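Side-chain contacts in biphenyl-2,3-diol 1,2-dioxygenase III-related protein (Vibrio cholerae, PDB 3EY8), which is of unestablished function but binds calcium and belongs to the glyoxalase, bleomycin resistance protein and dioxygenase superfamily, whose members are commonly metal-dependent enzymes: residues I82-A87 with I125-Y130; E89-Q94 with F115-P120. The protein carries 9 engineered substitutions. All blocks are in the same frame, centred on the assembly; numbering follows the deposited sequence.

Contact 1: residues I82-A87 with I125-Y130; sequences IDLSDA and IEVSTY. Engineered in segment 82-87: Ile82 (natural residue Thr), Asp83 (natural residue Val).
Leu84, on the first turn of helix 84-93, settles against Val127, Ser128 and Thr129 of strand 124-129, while water fills in just before the helix. There Ile82, an engineered residue, contributes its carbonyl: one water donates to Ile82 O at 2.9 Å and accepts from Thr129 OG1. A second water accepts from Leu84 N at 2.9 Å and gives a weak bond to the same OG1. Asp83, also engineered, occupies the N-cap; its OD1 takes a weak bond from Ser85 N at 3.0 Å. Its CB points away from the strand, and the residue is exposed.

With CG anti to the backbone N (chi1 -160°), Leu84 sends CD1 to the backbone of Val127 and Ser128, while its CB meets the Thr129 methyl. That CB lies 3.9 Å from Thr129 CG2, and CD1 reaches Val127 O at 3.9 Å, with Val127 CG1 slightly farther off at 4.4 Å. A branched apolar chain suits a place where it must cover both methyls and backbone. Phe115 and Pro102 also pack on it. Ala87, whose N bonds to Asp83 O, faces the sheet with its small methyl and meets Met6 of the second subunit.

Thr129 serves both surroundings: its methyl turns to Leu84, while OG1, anti to the backbone N (chi1 -179°), meets the waters and receives Ser131 N. Strand alternation sends Val127 and Thr129 to the helix and Ser128 away, its hydroxyl bonded to Ser114. Glu126, just before Val127 in sequence, belongs to the calcium site, though no ion is bound to this chain here; it makes a weak hydrogen bond to His13 of the second subunit. A helix covering one side of a mixed sheet that bears a metal ligand is characteristic of the beta-alpha-beta-beta-beta module of the vicinal oxygen chelate fold.

Contact 2: residues E89-Q94 with F115-P120; sequences EYVENQ and FYFRDP. Engineered in segment 89-94: Glu89 (natural residue Lys), Tyr90 (natural residue His).
Phe115 and Phe117 both place CG between the backbone N and the carbonyl carbon (chi1 70° and 54°), a crowded position that carries their rings from strand 110-118 to Val91 on the helix. Val91 answers by dividing its two methyls: CG1, anti to its own backbone N, goes to Phe117, and CG2, anti to the carbonyl carbon, goes to Phe115. This is the helix-on-sheet packing of the beta-alpha-beta-beta-beta module in the vicinal oxygen chelate fold.

The two rings receive the valine differently. CG2 comes in at the edge of Phe115, in the ring plane, 3.9 Å from CZ. CG1 instead sits over a face of Phe117, 4.2 Å from the ring centroid and 18° off the ring normal, a CH-pi contact displaced a little toward the rim. Valine suits the site because branching at CB supplies two methyls close to the helix backbone, enough to meet neighbouring aromatics of one strand face at once. The phenylalanines bridge the gap from the sheet, since the nearest CA atoms, those of Val91 and Phe117, are 9.0 Å apart.

All three side chains are buried and apolar, so dispersion and exclusion of water account for the contact. Phe115 is also covered by Ala87 and Met88 of the same helix, and Val96 touches Val91. Tyr116, between the two phenylalanines, packs instead on Glu126 and bonds through its hydroxyl to Arg105.

On the helix, engineered Tyr90 sends its hydroxyl to Lys30 O. Gln94, just past the helix end, curls back over this tyrosine: its NE2 donates to Tyr90 O at 3.0 Å and stands 3.5 Å above the plane of the Tyr90 ring, over its centre.

Overall arrangement
Both contacts are buried and fasten helix 84-93 to one side of the same sheet, contact 1 near the start of the helix and contact 2 farther along it. Contact 2 is nested within the chain loop closed by contact 1. Their strands are antiparallel neighbours, joined by probable hydrogen bonds such as Ile125 N to Phe117 O, 2.8 Å. The apolar layers also merge, with Leu84 CD1 3.7 Å from Phe115 CE2 and Val127 CG2 3.7 Å from Phe117 CE1. Chemistry separates them: aliphatic packing in contact 1 gives way to waters at the helix start, whereas contact 2 is purely apolar and aromatic. Each also touches the second subunit.

Contact 1: residues I82-A87 with I125-Y130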
ATOM      1  N   ILE B  82       4.664   8.329 -17.711  1.00 25.28           N
ATOM      2  CA  ILE B  82       5.869   8.697 -18.430  1.00 24.80           C
ATOM      3  C   ILE B  82       6.447   7.467 -19.137  1.00 27.38           C
ATOM      4  O   ILE B  82       6.357   6.349 -18.625  1.00 27.43           O
ATOM      5  CB  ILE B  82       6.888   9.290 -17.439  1.00 26.72           C
ATOM      6  CG1 ILE B  82       6.412  10.683 -17.010  1.00 30.83           C
ATOM      7  CG2 ILE B  82       8.286   9.323 -18.044  1.00 29.72           C
ATOM      8  CD1 ILE B  82       7.052  11.215 -15.762  1.00 30.98           C
ATOM      9  N   ASP B  83       7.025   7.661 -20.317  1.00 24.79           N
ATOM     10  CA  ASP B  83       7.659   6.553 -21.022  1.00 21.30           C
ATOM     11  C   ASP B  83       8.660   5.893 -20.070  1.00 25.30           C
ATOM     12  O   ASP B  83       9.466   6.585 -19.453  1.00 25.23           O
ATOM     13  CB  ASP B  83       8.367   7.070 -22.268  1.00 27.96           C
ATOM     14  CG  ASP B  83       9.037   5.968 -23.050  1.00 39.26           C
ATOM     15  OD1 ASP B  83      10.134   5.551 -22.639  1.00 42.89           O
ATOM     16  OD2 ASP B  83       8.472   5.528 -24.071  1.00 42.44           O
ATOM     17  N   LEU B  84       8.602   4.569 -19.932  1.00 28.88           N
ATOM     18  CA  LEU B  84       9.397   3.906 -18.894  1.00 28.61           C
ATOM     19  C   LEU B  84      10.893   4.135 -19.068  1.00 29.98           C
ATOM     20  O   LEU B  84      11.606   4.302 -18.087  1.00 26.84           O
ATOM     21  CB  LEU B  84       9.094   2.406 -18.787  1.00 24.63           C
ATOM     22  CG  LEU B  84       9.517   1.809 -17.436  1.00 24.58           C
ATOM     23  CD1 LEU B  84       8.571   2.262 -16.336  1.00 27.16           C
ATOM     24  CD2 LEU B  84       9.575   0.281 -17.486  1.00 26.34           C
ATOM     25  N   SER B  85      11.383   4.142 -20.304  1.00 30.49           N
ATOM     26  CA  SER B  85      12.807   4.404 -20.492  1.00 28.56           C
ATOM     27  C   SER B  85      13.190   5.808 -20.017  1.00 34.19           C
ATOM     28  O   SER B  85      14.261   6.000 -19.441  1.00 33.03           O
ATOM     29  CB  SER B  85      13.255   4.145 -21.938  1.00 33.55           C
ATOM     30  OG  SER B  85      12.516   4.911 -22.865  1.00 45.48           O
ATOM     31  N   ASP B  86      12.312   6.786 -20.236  1.00 28.63           N
ATOM     32  CA  ASP B  86      12.540   8.130 -19.714  1.00 31.50           C
ATOM     33  C   ASP B  86      12.526   8.117 -18.187  1.00 27.71           C
ATOM     34  O   ASP B  86      13.321   8.802 -17.549  1.00 27.72           O
ATOM     35  CB  ASP B  86      11.474   9.114 -20.215  1.00 30.27           C
ATOM     36  CG  ASP B  86      11.650   9.485 -21.670  1.00 56.33           C
ATOM     37  OD1 ASP B  86      12.502   8.877 -22.349  1.00 43.42           O
ATOM     38  OD2 ASP B  86      10.927  10.390 -22.136  1.00 40.66           O
ATOM     39  N   ALA B  87      11.603   7.349 -17.606  1.00 26.27           N
ATOM     40  CA  ALA B  87      11.478   7.270 -16.153  1.00 24.00           C
ATOM     41  C   ALA B  87      12.747   6.704 -15.541  1.00 22.52           C
ATOM     42  O   ALA B  87      13.245   7.213 -14.537  1.00 24.57           O
ATOM     43  CB  ALA B  87      10.286   6.397 -15.760  1.00 25.96           C
ATOM     44  N   ILE B 125      10.894  -0.212  -4.162  1.00 21.81           N
ATOM     45  CA  ILE B 125      10.023   0.573  -5.025  1.00 20.37           C
ATOM     46  C   ILE B 125      10.063   0.033  -6.449  1.00 21.02           C
ATOM     47  O   ILE B 125      11.128  -0.117  -7.057  1.00 21.81           O
ATOM     48  CB  ILE B 125      10.390   2.077  -4.998  1.00 21.52           C
ATOM     49  CG1 ILE B 125      10.483   2.597  -3.553  1.00 21.37           C
ATOM     50  CG2 ILE B 125       9.385   2.887  -5.804  1.00 23.07           C
ATOM     51  CD1 ILE B 125       9.190   2.447  -2.733  1.00 22.56           C
ATOM     52  N   GLU B 126       8.884  -0.280  -6.968  1.00 21.12           N
ATOM     53  CA  GLU B 126       8.727  -0.799  -8.312  1.00 19.23           C
ATOM     54  C   GLU B 126       7.960   0.256  -9.091  1.00 20.12           C
ATOM     55  O   GLU B 126       6.835   0.596  -8.736  1.00 23.89           O
ATOM     56  CB  GLU B 126       7.929  -2.110  -8.258  1.00 19.97           C
ATOM     57  CG  GLU B 126       7.741  -2.808  -9.600  1.00 22.01           C
ATOM     58  CD  GLU B 126       6.873  -4.048  -9.479  1.00 28.03           C
ATOM     59  OE1 GLU B 126       6.399  -4.345  -8.358  1.00 27.38           O
ATOM     60  OE2 GLU B 126       6.659  -4.723 -10.506  1.00 28.09           O
ATOM     61  N   VAL B 127       8.585   0.802 -10.129  1.00 19.75           N
ATOM     62  CA  VAL B 127       7.928   1.784 -10.977  1.00 19.92           C
ATOM     63  C   VAL B 127       7.592   1.118 -12.299  1.00 22.51           C
ATOM     64  O   VAL B 127       8.444   0.460 -12.905  1.00 24.29           O
ATOM     65  CB  VAL B 127       8.826   3.008 -11.200  1.00 22.78           C
ATOM     66  CG1 VAL B 127       8.220   3.938 -12.249  1.00 24.25           C
ATOM     67  CG2 VAL B 127       9.034   3.737  -9.875  1.00 22.27           C
ATOM     68  N   SER B 128       6.345   1.269 -12.734  1.00 19.74           N
ATOM     69  CA  SER B 128       5.835   0.443 -13.828  1.00 19.75           C
ATOM     70  C   SER B 128       4.950   1.192 -14.811  1.00 24.43           C
ATOM     71  O   SER B 128       4.423   2.266 -14.511  1.00 22.48           O
ATOM     72  CB  SER B 128       5.054  -0.746 -13.265  1.00 21.19           C
ATOM     73  OG  SER B 128       5.797  -1.415 -12.256  1.00 23.69           O
ATOM     74  N   THR B 129       4.788   0.600 -15.988  1.00 24.64           N
ATOM     75  CA  THR B 129       3.908   1.153 -17.012  1.00 22.21           C
ATOM     76  C   THR B 129       2.996   0.060 -17.551  1.00 23.52           C
ATOM     77  O   THR B 129       3.374  -1.112 -17.579  1.00 26.02           O
ATOM     78  CB  THR B 129       4.713   1.743 -18.184  1.00 28.15           C
ATOM     79  OG1 THR B 129       3.810   2.293 -19.153  1.00 31.09           O
ATOM     80  CG2 THR B 129       5.555   0.674 -18.855  1.00 28.10           C
ATOM     81  N   TYR B 130       1.796   0.442 -17.981  1.00 24.67           N
ATOM     82  CA  TYR B 130       0.913  -0.483 -18.689  1.00 29.02           C
ATOM     83  C   TYR B 130       1.133  -0.456 -20.209  1.00 28.92           C
ATOM     84  O   TYR B 130       0.519  -1.231 -20.943  1.00 29.10           O
ATOM     85  CB  TYR B 130      -0.561  -0.238 -18.327  1.00 26.82           C
ATOM     86  CG  TYR B 130      -0.972  -0.967 -17.066  1.00 31.19           C
ATOM     87  CD1 TYR B 130      -1.305  -2.312 -17.104  1.00 26.06           C
ATOM     88  CD2 TYR B 130      -0.987  -0.322 -15.837  1.00 28.98           C
ATOM     89  CE1 TYR B 130      -1.660  -2.995 -15.961  1.00 28.69           C
ATOM     90  CE2 TYR B 130      -1.346  -0.999 -14.678  1.00 25.56           C
ATOM     91  CZ  TYR B 130      -1.678  -2.338 -14.751  1.00 23.83           C
ATOM     92  OH  TYR B 130      -2.034  -3.032 -13.618  1.00 25.88           O
TER
HETATM   93  O   HOH W   1       3.955   4.826 -18.908  1.00 33.59           O
HETATM   94  O   HOH W   2       6.368   3.213 -21.203  1.00 31.73           O

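Contact 2: residues E89-Q94 with F115-P120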
ATOM      1  N   GLU B  89      15.797   6.646 -16.919  1.00 28.77           N
ATOM      2  CA  GLU B  89      16.867   7.622 -17.112  1.00 32.94           C
ATOM      3  C   GLU B  89      16.789   8.705 -16.041  1.00 29.33           C
ATOM      4  O   GLU B  89      17.802   9.100 -15.472  1.00 30.47           O
ATOM      5  CB  GLU B  89      16.795   8.247 -18.507  1.00 37.04           C
ATOM      6  CG  GLU B  89      17.997   9.109 -18.854  1.00 69.47           C
ATOM      7  CD  GLU B  89      17.859   9.795 -20.202  1.00 64.42           C
ATOM      8  OE1 GLU B  89      16.726   9.883 -20.718  1.00 59.47           O
ATOM      9  OE2 GLU B  89      18.886  10.255 -20.742  1.00 86.70           O
ATOM     10  N   TYR B  90      15.578   9.179 -15.762  1.00 27.61           N
ATOM     11  CA  TYR B  90      15.380  10.215 -14.758  1.00 26.88           C
ATOM     12  C   TYR B  90      15.831   9.751 -13.380  1.00 26.05           C
ATOM     13  O   TYR B  90      16.559  10.453 -12.676  1.00 27.48           O
ATOM     14  CB  TYR B  90      13.911  10.652 -14.699  1.00 28.14           C
ATOM     15  CG  TYR B  90      13.672  11.705 -13.642  1.00 33.35           C
ATOM     16  CD1 TYR B  90      13.825  13.054 -13.936  1.00 34.36           C
ATOM     17  CD2 TYR B  90      13.335  11.352 -12.338  1.00 31.63           C
ATOM     18  CE1 TYR B  90      13.627  14.020 -12.971  1.00 35.29           C
ATOM     19  CE2 TYR B  90      13.138  12.315 -11.364  1.00 30.44           C
ATOM     20  CZ  TYR B  90      13.285  13.651 -11.691  1.00 33.55           C
ATOM     21  OH  TYR B  90      13.096  14.627 -10.736  1.00 37.87           O
ATOM     22  N   VAL B  91      15.383   8.564 -12.983  1.00 25.19           N
ATOM     23  CA  VAL B  91      15.726   8.053 -11.671  1.00 25.00           C
ATOM     24  C   VAL B  91      17.244   7.884 -11.535  1.00 25.67           C
ATOM     25  O   VAL B  91      17.839   8.325 -10.554  1.00 26.80           O
ATOM     26  CB  VAL B  91      14.985   6.739 -11.373  1.00 28.77           C
ATOM     27  CG1 VAL B  91      15.528   6.106 -10.101  1.00 29.06           C
ATOM     28  CG2 VAL B  91      13.487   7.012 -11.242  1.00 26.76           C
ATOM     29  N   GLU B  92      17.872   7.254 -12.523  1.00 24.46           N
ATOM     30  CA  GLU B  92      19.328   7.125 -12.517  1.00 29.26           C
ATOM     31  C   GLU B  92      20.022   8.480 -12.460  1.00 32.90           C
ATOM     32  O   GLU B  92      21.061   8.627 -11.818  1.00 35.45           O
ATOM     33  CB  GLU B  92      19.815   6.361 -13.748  1.00 34.34           C
ATOM     34  CG  GLU B  92      19.651   4.869 -13.640  1.00 46.96           C
ATOM     35  CD  GLU B  92      20.545   4.125 -14.611  1.00 43.15           C
ATOM     36  OE1 GLU B  92      20.923   4.711 -15.647  1.00 44.04           O
ATOM     37  OE2 GLU B  92      20.864   2.954 -14.332  1.00 35.81           O
ATOM     38  N   ASN B  93      19.447   9.466 -13.138  1.00 31.17           N
ATOM     39  CA  ASN B  93      20.013  10.809 -13.152  1.00 29.49           C
ATOM     40  C   ASN B  93      19.959  11.492 -11.790  1.00 37.67           C
ATOM     41  O   ASN B  93      20.620  12.502 -11.571  1.00 33.36           O
ATOM     42  CB  ASN B  93      19.328  11.671 -14.210  1.00 28.47           C
ATOM     43  CG  ASN B  93      19.798  11.350 -15.617  1.00 54.17           C
ATOM     44  OD1 ASN B  93      20.642  10.476 -15.818  1.00 60.49           O
ATOM     45  ND2 ASN B  93      19.249  12.055 -16.601  1.00 47.69           N
ATOM     46  N   GLN B  94      19.170  10.943 -10.870  1.00 31.21           N
ATOM     47  CA  GLN B  94      19.147  11.463  -9.506  1.00 33.54           C
ATOM     48  C   GLN B  94      20.184  10.748  -8.640  1.00 30.09           C
ATOM     49  O   GLN B  94      20.312  11.029  -7.450  1.00 31.55           O
ATOM     50  CB  GLN B  94      17.745  11.357  -8.892  1.00 30.04           C
ATOM     51  CG  GLN B  94      16.639  11.849  -9.811  1.00 31.37           C
ATOM     52  CD  GLN B  94      16.950  13.198 -10.440  1.00 45.76           C
ATOM     53  OE1 GLN B  94      17.235  14.174  -9.744  1.00 37.10           O
ATOM     54  NE2 GLN B  94      16.888  13.258 -11.766  1.00 35.04           N
ATOM     55  N   PHE B 115      10.654  -1.388 -13.328  1.00 23.83           N
ATOM     56  CA  PHE B 115      12.031  -1.323 -12.850  1.00 23.73           C
ATOM     57  C   PHE B 115      12.019  -1.094 -11.337  1.00 24.48           C
ATOM     58  O   PHE B 115      10.996  -0.698 -10.784  1.00 22.49           O
ATOM     59  CB  PHE B 115      12.894  -0.301 -13.617  1.00 23.35           C
ATOM     60  CG  PHE B 115      12.542   1.151 -13.372  1.00 20.60           C
ATOM     61  CD1 PHE B 115      13.252   1.910 -12.447  1.00 24.65           C
ATOM     62  CD2 PHE B 115      11.548   1.777 -14.112  1.00 23.11           C
ATOM     63  CE1 PHE B 115      12.956   3.254 -12.247  1.00 24.41           C
ATOM     64  CE2 PHE B 115      11.250   3.118 -13.912  1.00 24.49           C
ATOM     65  CZ  PHE B 115      11.956   3.855 -12.979  1.00 23.10           C
ATOM     66  N   TYR B 116      13.137  -1.375 -10.673  1.00 22.35           N
ATOM     67  CA  TYR B 116      13.173  -1.425  -9.214  1.00 23.53           C
ATOM     68  C   TYR B 116      14.325  -0.625  -8.632  1.00 24.12           C
ATOM     69  O   TYR B 116      15.413  -0.571  -9.202  1.00 26.56           O
ATOM     70  CB  TYR B 116      13.358  -2.869  -8.732  1.00 22.04           C
ATOM     71  CG  TYR B 116      12.250  -3.830  -9.085  1.00 23.51           C
ATOM     72  CD1 TYR B 116      12.229  -4.463 -10.318  1.00 27.34           C
ATOM     73  CD2 TYR B 116      11.249  -4.131  -8.174  1.00 25.64           C
ATOM     74  CE1 TYR B 116      11.233  -5.352 -10.643  1.00 27.34           C
ATOM     75  CE2 TYR B 116      10.243  -5.018  -8.492  1.00 26.58           C
ATOM     76  CZ  TYR B 116      10.245  -5.625  -9.731  1.00 29.33           C
ATOM     77  OH  TYR B 116       9.255  -6.520 -10.064  1.00 37.91           O
ATOM     78  N   PHE B 117      14.090  -0.025  -7.475  1.00 19.49           N
ATOM     79  CA  PHE B 117      15.162   0.581  -6.699  1.00 21.30           C
ATOM     80  C   PHE B 117      14.687   0.668  -5.257  1.00 23.03           C
ATOM     81  O   PHE B 117      13.536   0.353  -4.967  1.00 23.66           O
ATOM     82  CB  PHE B 117      15.508   1.973  -7.238  1.00 24.22           C
ATOM     83  CG  PHE B 117      14.329   2.894  -7.342  1.00 20.85           C
ATOM     84  CD1 PHE B 117      13.569   2.928  -8.496  1.00 22.21           C
ATOM     85  CD2 PHE B 117      13.977   3.721  -6.288  1.00 21.13           C
ATOM     86  CE1 PHE B 117      12.472   3.771  -8.595  1.00 20.41           C
ATOM     87  CE2 PHE B 117      12.878   4.572  -6.381  1.00 23.11           C
ATOM     88  CZ  PHE B 117      12.128   4.593  -7.538  1.00 23.22           C
ATOM     89  N   ARG B 118      15.563   1.102  -4.356  1.00 22.74           N
ATOM     90  CA  ARG B 118      15.194   1.212  -2.947  1.00 21.85           C
ATOM     91  C   ARG B 118      15.142   2.651  -2.480  1.00 23.23           C
ATOM     92  O   ARG B 118      15.910   3.505  -2.955  1.00 23.75           O
ATOM     93  CB  ARG B 118      16.167   0.422  -2.066  1.00 24.83           C
ATOM     94  CG  ARG B 118      16.075  -1.068  -2.299  1.00 29.49           C
ATOM     95  CD  ARG B 118      16.890  -1.889  -1.332  1.00 23.38           C
ATOM     96  NE  ARG B 118      16.898  -3.280  -1.777  1.00 25.90           N
ATOM     97  CZ  ARG B 118      15.906  -4.138  -1.559  1.00 26.94           C
ATOM     98  NH1 ARG B 118      14.829  -3.751  -0.887  1.00 25.29           N
ATOM     99  NH2 ARG B 118      15.989  -5.384  -2.007  1.00 25.74           N
ATOM    100  N   ASP B 119      14.239   2.923  -1.543  1.00 21.99           N
ATOM    101  CA  ASP B 119      14.167   4.253  -0.935  1.00 20.67           C
ATOM    102  C   ASP B 119      15.164   4.336   0.226  1.00 22.96           C
ATOM    103  O   ASP B 119      15.870   3.365   0.501  1.00 23.64           O
ATOM    104  CB  ASP B 119      12.713   4.621  -0.561  1.00 21.86           C
ATOM    105  CG  ASP B 119      12.266   4.075   0.796  1.00 23.98           C
ATOM    106  OD1 ASP B 119      13.007   3.316   1.445  1.00 21.96           O
ATOM    107  OD2 ASP B 119      11.140   4.426   1.218  1.00 24.68           O
ATOM    108  N   PRO B 120      15.268   5.503   0.882  1.00 21.74           N
ATOM    109  CA  PRO B 120      16.331   5.664   1.889  1.00 22.07           C
ATOM    110  C   PRO B 120      16.256   4.721   3.098  1.00 25.78           C
ATOM    111  O   PRO B 120      17.273   4.564   3.790  1.00 24.73           O
ATOM    112  CB  PRO B 120      16.168   7.124   2.328  1.00 23.04           C
ATOM    113  CG  PRO B 120      15.597   7.796   1.129  1.00 23.95           C
ATOM    114  CD  PRO B 120      14.645   6.790   0.530  1.00 22.84           C
TER